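Local coordinates for UPF0033 domain-containing protein (Desulfitobacterium hafniense, PDB 3HZ7) that is of unknown function but, as a TusA-family protein with a SirA-like N-terminal domain, the part in this chain, probably carries sulfur as a cysteine persulfide, at residues M1-L7 with V31-D37; L25-V31 with I70-E74; L45-A49 with E67-V71. All coordinates share one frame; numbering follows the deposited sequence.

Contact 1. Residues M1-L7 with V31-D37; sequences MITIDAL and VVTVLVD
Ile-2 and Val-32 lie side by side in neighbouring parallel strands, the first and last strands of a beta-alpha-beta crossover. Helix 13-23 of the crossover packs on Ile-4 and Val-32, while helix 39-52 meets Val-34 of the same face. With CG1 of Ile-2 anti to the backbone N (chi1 178°), its CG2 is pressed between backbone N and carbonyl carbon and lies only 3.3 Å from Val-32 CG2, a tight fit. The other Val-32 methyl, CG1, receives the tip of Ile-4, whose CD1 lies 4.0 Å away. Val-34 CG1 fills the dip between Ile-4 and Ala-6, 4.2 Å from Ala-6 CB. Beta-branched residues suit this face, since their methyls fill the spaces between neighbouring side chains, and the short Ala-6 closes the row where the strand gives way to loop.

The other face, with Thr-3 and Asp-5, is more polar and exposed. Selenomethionine Met-1 runs extended and bends only at its last torsion, bringing CE over Val-31 CG1 (3.4 Å) and onto Thr-33. The hydroxyls of Thr-3 and Thr-33 share a hydrogen bond, OG1 to OG1 2.9 Å. Through backbone N-H and C=O, Ile-2 bridges Val-31 and Thr-33, and Ile-4 bridges Thr-33 and Leu-35, the alternation of a regular parallel ladder.

Past the ladder, Leu-7 drapes over Leu-35 and brings CD2 to 3.5 Å from the carbonyl carbon of Val-36. An Asx turn puts it there, Leu-7 N giving an almost straight bond of 2.8 Å to Asp-5 OD1. One water bridges the gap, donating to Ala-6 O and accepting from Asp-37 N.

Contact 2. Residues L25-V31 with I70-E74; sequences LGEAGGV and IVAGE
Gly-30 O takes two backbone hydrogen bonds from the end of the neighbouring strand. Ala-72 N comes nearly straight on at 2.7 Å, while Gly-73 N arrives from the flank at 3.3 Å, with a C=O...N angle of 120°. Two successive N-H groups thus share one carbonyl, because the chain leaves the extended conformation at Ala-72 and turns across the incoming loop. A third polar contact is weak: Glu-74 OE1 lies 3.3 Å from Val-31 N, with a poor angle of 133°, and the same oxygen has a weak bond to Met-1 N. Val-31 CA also directs its hydrogen at Ile-70 O, as in antiparallel pairs of the non-hydrogen-bonded kind.

Close backbone packing depends on glycines. Gly-29, at positive phi, has no side chain between it and the other segment, and its CA sits 3.6 Å from Ala-72 CB. Next to it Gly-30 lies beside Glu-74. Gly-73 likewise lets the bend pass close to the carbonyl of Ala-28.

Apolar contacts are few and small. Leu-25 stretches CD1 toward Ala-72 CB, 3.8 Å away, and Tyr-54 also packs on this alanine, whose small methyl can lie directly on the CA of Gly-29. Val-31 and Val-71 face each other across the strands, with their CG2 methyls 4.3 Å apart.

The loop leaving helix 13-23 folds back on itself through a bond from Gly-29 N to Gly-26 O before it enters strand 31-36. Here this glycine-rich return completes the alpha-to-beta half of the beta-alpha-beta crossover, beside the end of an antiparallel neighbour in the mixed sheet.

Contact 3. Residues L45-A49 with E67-V71; sequences LQKMA and EVTIV
Apolar helix-on-sheet packing joins Leu-45, Met-48 and Ala-49 of helix 39-52 to Val-68 and Ile-70 of strand 66-71, in the buried core of the domain. The local axes run almost parallel, 6° apart, at a closest approach of 9.6 Å. Leu-45 reaches obliquely across Val-68, setting CD1 3.8 Å from Val-68 CG2, while its CB rests on the other methyl, CG1, at 4.0 Å. One turn further on, Ala-49 is small enough to let the helix come down on the beta-branched Ile-70, with CB 4.0 Å from Ile-70 CG2.

Layering of this kind, with helices 13-23 and 39-52 on one side of a four-stranded mixed sheet, is the two-layer alpha/beta sandwich of TusA-like proteins. Alternation along the strand suits it: Val-68 and Ile-70 face the helix, whereas Glu-67 and Thr-69 lie on the opposite face, where Glu-67 forms a salt bridge with Lys-61.

Ile-70 sends CG1 away from its carbonyl carbon (chi1 -52°), which points CD1 at the helix, 4.0 Å from Leu-45 O and beside the selenomethionine Met-48. The latter bends twice along its chain and meets Ile-70 at about a right angle, CE to CD1 3.9 Å.

Contact 1 joins strands 2-5 and 31-36, contact 2 ties the loop entering strand 31-36 to the end of strand 66-71, and contact 3 seats helix 39-52 on that last strand. The centres of contacts 1 and 2 are about 14 Å apart. Those of contacts 1 and 3 are about 9 Å apart, and those of contacts 2 and 3 about 12 Å. Along the chain contact 1 closes before contact 3 opens, whereas the segments of contacts 1 and 2 alternate. All three contacts reach the same mixed sheet. Cys-11, found as S-mercaptocysteine, lies in the chain between strand 2-5 and helix 13-23, the site where sulfur is probably carried.

Contact 1. Residues M1-L7 with V31-D37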
# COMPACT_ATOMS: atom_id res chain seq x y z
N MSE A 1 5.75 -10.14 -6.38
CA MSE A 1 4.85 -9.19 -5.67
C MSE A 1 5.01 -9.30 -4.14
O MSE A 1 5.52 -10.30 -3.66
CB MSE A 1 3.39 -9.47 -6.08
CG MSE A 1 2.38 -8.58 -5.39
SE MSE A 1 0.53 -9.25 -5.60
CE MSE A 1 -0.42 -7.56 -5.73
N ILE A 2 4.62 -8.27 -3.39
CA ILE A 2 4.71 -8.30 -1.94
C ILE A 2 3.40 -7.81 -1.29
O ILE A 2 2.84 -6.80 -1.70
CB ILE A 2 5.95 -7.49 -1.43
CG1 ILE A 2 6.02 -7.50 0.10
CG2 ILE A 2 5.87 -6.04 -1.83
CD1 ILE A 2 5.16 -6.48 0.75
N THR A 3 2.91 -8.58 -0.33
CA THR A 3 1.68 -8.27 0.40
C THR A 3 1.99 -8.05 1.86
O THR A 3 2.64 -8.88 2.50
CB THR A 3 0.63 -9.39 0.24
OG1 THR A 3 0.33 -9.45 -1.15
CG2 THR A 3 -0.77 -9.04 1.00
N ILE A 4 1.62 -6.86 2.32
CA ILE A 4 1.85 -6.48 3.68
C ILE A 4 0.52 -6.56 4.45
O ILE A 4 -0.40 -5.85 4.10
CB ILE A 4 2.36 -5.03 3.76
CG1 ILE A 4 3.71 -4.96 2.96
CG2 ILE A 4 2.44 -4.57 5.35
CD1 ILE A 4 4.58 -3.74 3.10
N ASP A 5 0.43 -7.41 5.47
CA ASP A 5 -0.82 -7.44 6.26
C ASP A 5 -0.57 -6.46 7.40
O ASP A 5 0.27 -6.68 8.27
CB ASP A 5 -1.07 -8.82 6.87
CG ASP A 5 -2.32 -8.85 7.78
OD1 ASP A 5 -2.80 -7.78 8.24
OD2 ASP A 5 -2.81 -9.96 8.02
N ALA A 6 -1.27 -5.34 7.36
CA ALA A 6 -1.16 -4.30 8.36
C ALA A 6 -2.51 -4.13 9.07
O ALA A 6 -2.81 -3.04 9.58
CB ALA A 6 -0.79 -3.03 7.70
N LEU A 7 -3.31 -5.18 9.11
CA LEU A 7 -4.62 -5.08 9.76
C LEU A 7 -4.39 -4.93 11.25
O LEU A 7 -3.52 -5.58 11.82
CB LEU A 7 -5.47 -6.32 9.47
CG LEU A 7 -5.85 -6.50 7.99
CD1 LEU A 7 -6.39 -7.90 7.79
CD2 LEU A 7 -6.85 -5.44 7.54
N VAL A 31 5.24 -4.65 -7.32
CA VAL A 31 3.92 -4.38 -6.76
C VAL A 31 3.88 -4.58 -5.27
O VAL A 31 4.37 -5.60 -4.80
CB VAL A 31 2.88 -5.35 -7.40
CG1 VAL A 31 1.49 -4.98 -6.89
CG2 VAL A 31 2.94 -5.29 -8.97
N VAL A 32 3.30 -3.61 -4.53
CA VAL A 32 3.19 -3.79 -3.09
C VAL A 32 1.72 -3.65 -2.75
O VAL A 32 1.09 -2.61 -3.02
CB VAL A 32 4.04 -2.73 -2.27
CG1 VAL A 32 3.84 -2.94 -0.72
CG2 VAL A 32 5.60 -2.83 -2.65
N THR A 33 1.13 -4.70 -2.21
CA THR A 33 -0.28 -4.59 -1.81
C THR A 33 -0.25 -4.53 -0.29
O THR A 33 0.61 -5.18 0.35
CB THR A 33 -1.14 -5.75 -2.21
OG1 THR A 33 -0.32 -6.87 -2.39
CG2 THR A 33 -1.74 -5.51 -3.48
N VAL A 34 -1.18 -3.74 0.27
CA VAL A 34 -1.26 -3.57 1.71
C VAL A 34 -2.67 -3.80 2.21
O VAL A 34 -3.61 -3.21 1.67
CB VAL A 34 -0.87 -2.12 2.10
CG1 VAL A 34 -0.60 -2.02 3.67
CG2 VAL A 34 0.29 -1.65 1.23
N LEU A 35 -2.83 -4.63 3.22
CA LEU A 35 -4.15 -4.82 3.81
C LEU A 35 -4.35 -3.86 5.03
O LEU A 35 -3.53 -3.87 6.01
CB LEU A 35 -4.31 -6.28 4.26
CG LEU A 35 -3.99 -7.36 3.22
CD1 LEU A 35 -4.19 -8.79 3.85
CD2 LEU A 35 -4.94 -7.19 2.02
N VAL A 36 -5.35 -2.98 4.94
CA VAL A 36 -5.69 -2.06 6.06
C VAL A 36 -7.17 -2.16 6.44
O VAL A 36 -8.01 -2.69 5.70
CB VAL A 36 -5.27 -0.58 5.81
CG1 VAL A 36 -3.76 -0.52 5.73
CG2 VAL A 36 -5.95 0.04 4.49
N ASP A 37 -7.48 -1.73 7.66
CA ASP A 37 -8.85 -1.83 8.14
C ASP A 37 -9.57 -0.50 8.32
O ASP A 37 -10.49 -0.42 9.12
CB ASP A 37 -8.88 -2.61 9.46
CG ASP A 37 -8.10 -1.91 10.59
OD1 ASP A 37 -7.97 -0.66 10.58
OD2 ASP A 37 -7.64 -2.62 11.51
O HOH W 1 -4.88 -1.27 9.13

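Contact 2. Residues L25-V31 with I70-E74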
# COMPACT_ATOMS: atom_id res chain seq x y z
N LEU A 25 12.44 -2.07 -3.70
CA LEU A 25 12.23 -2.66 -5.02
C LEU A 25 13.20 -2.19 -6.11
O LEU A 25 13.16 -2.68 -7.25
CB LEU A 25 10.85 -2.30 -5.56
CG LEU A 25 9.60 -2.91 -5.00
CD1 LEU A 25 8.41 -2.40 -5.85
CD2 LEU A 25 9.70 -4.43 -5.02
N GLY A 26 14.03 -1.22 -5.79
CA GLY A 26 14.94 -0.75 -6.79
C GLY A 26 14.29 -0.22 -8.07
O GLY A 26 13.05 -0.01 -8.16
N GLU A 27 15.15 0.01 -9.05
CA GLU A 27 14.78 0.53 -10.35
C GLU A 27 13.85 -0.42 -11.07
O GLU A 27 13.12 -0.03 -11.97
CB GLU A 27 16.05 0.77 -11.20
CG GLU A 27 17.17 1.55 -10.48
CD GLU A 27 16.74 2.96 -10.12
OE1 GLU A 27 17.14 3.49 -9.07
OE2 GLU A 27 15.99 3.56 -10.90
N ALA A 28 13.87 -1.69 -10.69
CA ALA A 28 13.03 -2.68 -11.36
C ALA A 28 11.52 -2.53 -11.01
O ALA A 28 10.63 -3.01 -11.71
CB ALA A 28 13.52 -4.08 -11.01
N GLY A 29 11.21 -1.83 -9.95
CA GLY A 29 9.79 -1.74 -9.67
C GLY A 29 9.16 -3.07 -9.30
O GLY A 29 9.82 -4.12 -9.20
N GLY A 30 7.86 -3.04 -9.14
CA GLY A 30 7.14 -4.21 -8.72
C GLY A 30 5.82 -3.77 -8.13
O GLY A 30 5.36 -2.63 -8.37
N VAL A 31 5.24 -4.65 -7.32
CA VAL A 31 3.92 -4.38 -6.76
C VAL A 31 3.88 -4.58 -5.27
O VAL A 31 4.37 -5.60 -4.80
CB VAL A 31 2.88 -5.35 -7.40
CG1 VAL A 31 1.49 -4.98 -6.89
CG2 VAL A 31 2.94 -5.29 -8.97
N ILE A 70 -0.11 -1.00 -4.82
CA ILE A 70 0.73 0.06 -5.35
C ILE A 70 1.72 -0.54 -6.31
O ILE A 70 2.43 -1.50 -5.98
CB ILE A 70 1.50 0.83 -4.21
CG1 ILE A 70 0.48 1.28 -3.17
CG2 ILE A 70 2.38 1.95 -4.82
CD1 ILE A 70 1.04 2.03 -1.86
N VAL A 71 1.80 0.08 -7.49
CA VAL A 71 2.67 -0.40 -8.54
C VAL A 71 3.81 0.57 -8.85
O VAL A 71 3.57 1.76 -9.04
CB VAL A 71 1.88 -0.65 -9.88
CG1 VAL A 71 2.84 -1.15 -10.93
CG2 VAL A 71 0.77 -1.66 -9.68
N ALA A 72 5.02 0.01 -8.92
CA ALA A 72 6.24 0.74 -9.21
C ALA A 72 6.68 0.30 -10.60
O ALA A 72 7.22 1.12 -11.38
CB ALA A 72 7.33 0.39 -8.15
N GLY A 73 6.43 -0.95 -10.94
CA GLY A 73 6.77 -1.38 -12.28
C GLY A 73 6.54 -2.83 -12.71
O GLY A 73 6.76 -3.15 -13.89
N GLU A 74 6.10 -3.70 -11.80
CA GLU A 74 5.96 -5.12 -12.14
C GLU A 74 5.18 -5.30 -13.44
O GLU A 74 5.65 -4.91 -14.52
CB GLU A 74 5.31 -5.91 -10.99
CG GLU A 74 5.75 -7.41 -10.85
CD GLU A 74 5.52 -8.04 -9.41
OE1 GLU A 74 6.17 -7.65 -8.39
OE2 GLU A 74 4.67 -8.96 -9.30

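Contact 3. Residues L45-A49 with E67-V71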
# COMPACT_ATOMS: atom_id res chain seq x y z
N LEU A 45 -2.15 5.86 2.29
CA LEU A 45 -1.38 5.03 1.35
C LEU A 45 -1.44 5.59 -0.07
O LEU A 45 -0.41 5.61 -0.74
CB LEU A 45 -1.89 3.57 1.39
CG LEU A 45 -1.46 2.75 2.62
CD1 LEU A 45 -2.38 1.51 2.74
CD2 LEU A 45 0.02 2.34 2.49
N GLN A 46 -2.62 6.08 -0.53
CA GLN A 46 -2.69 6.64 -1.90
C GLN A 46 -1.95 7.98 -2.05
O GLN A 46 -1.30 8.25 -3.08
CB GLN A 46 -4.14 6.80 -2.37
CG GLN A 46 -4.83 5.46 -2.57
CD GLN A 46 -6.01 5.50 -3.50
OE1 GLN A 46 -7.00 6.20 -3.25
NE2 GLN A 46 -5.91 4.73 -4.58
N LYS A 47 -2.03 8.81 -1.02
CA LYS A 47 -1.31 10.11 -1.07
C LYS A 47 0.20 9.86 -1.14
O LYS A 47 0.94 10.56 -1.87
CB LYS A 47 -1.64 10.96 0.17
CG LYS A 47 -3.19 11.18 0.38
CD LYS A 47 -3.49 12.62 0.76
CE LYS A 47 -4.96 12.90 1.08
NZ LYS A 47 -5.43 12.18 2.32
N MSE A 48 0.67 8.85 -0.41
CA MSE A 48 2.10 8.50 -0.43
C MSE A 48 2.44 7.96 -1.78
O MSE A 48 3.50 8.27 -2.34
CB MSE A 48 2.41 7.47 0.67
CG MSE A 48 3.86 6.96 0.68
SE MSE A 48 4.22 5.39 -0.52
CE MSE A 48 3.26 4.11 0.54
N ALA A 49 1.54 7.14 -2.35
CA ALA A 49 1.84 6.58 -3.68
C ALA A 49 1.90 7.71 -4.74
O ALA A 49 2.81 7.76 -5.59
CB ALA A 49 0.75 5.54 -4.08
N GLU A 67 -7.83 -3.51 0.57
CA GLU A 67 -6.56 -3.85 -0.05
C GLU A 67 -6.16 -2.73 -0.96
O GLU A 67 -6.92 -2.35 -1.84
CB GLU A 67 -6.66 -5.17 -0.81
CG GLU A 67 -5.32 -5.62 -1.32
CD GLU A 67 -5.24 -7.10 -1.67
OE1 GLU A 67 -6.10 -7.89 -1.24
OE2 GLU A 67 -4.29 -7.49 -2.37
N VAL A 68 -4.98 -2.14 -0.71
CA VAL A 68 -4.47 -1.05 -1.53
C VAL A 68 -3.27 -1.64 -2.28
O VAL A 68 -2.30 -2.14 -1.69
CB VAL A 68 -4.01 0.15 -0.62
CG1 VAL A 68 -3.56 1.34 -1.44
CG2 VAL A 68 -5.17 0.56 0.31
N THR A 69 -3.32 -1.56 -3.59
CA THR A 69 -2.24 -2.11 -4.41
C THR A 69 -1.43 -0.97 -5.04
O THR A 69 -2.00 -0.05 -5.67
CB THR A 69 -2.85 -3.03 -5.47
OG1 THR A 69 -3.60 -4.04 -4.78
CG2 THR A 69 -1.76 -3.69 -6.34
N ILE A 70 -0.11 -1.00 -4.82
CA ILE A 70 0.73 0.06 -5.35
C ILE A 70 1.72 -0.54 -6.31
O ILE A 70 2.43 -1.50 -5.98
CB ILE A 70 1.50 0.83 -4.21
CG1 ILE A 70 0.48 1.28 -3.17
CG2 ILE A 70 2.38 1.95 -4.82
CD1 ILE A 70 1.04 2.03 -1.86
N VAL A 71 1.80 0.08 -7.49
CA VAL A 71 2.67 -0.40 -8.54
C VAL A 71 3.81 0.57 -8.85
O VAL A 71 3.57 1.76 -9.04
CB VAL A 71 1.88 -0.65 -9.88
CG1 VAL A 71 2.84 -1.15 -10.93
CG2 VAL A 71 0.77 -1.66 -9.68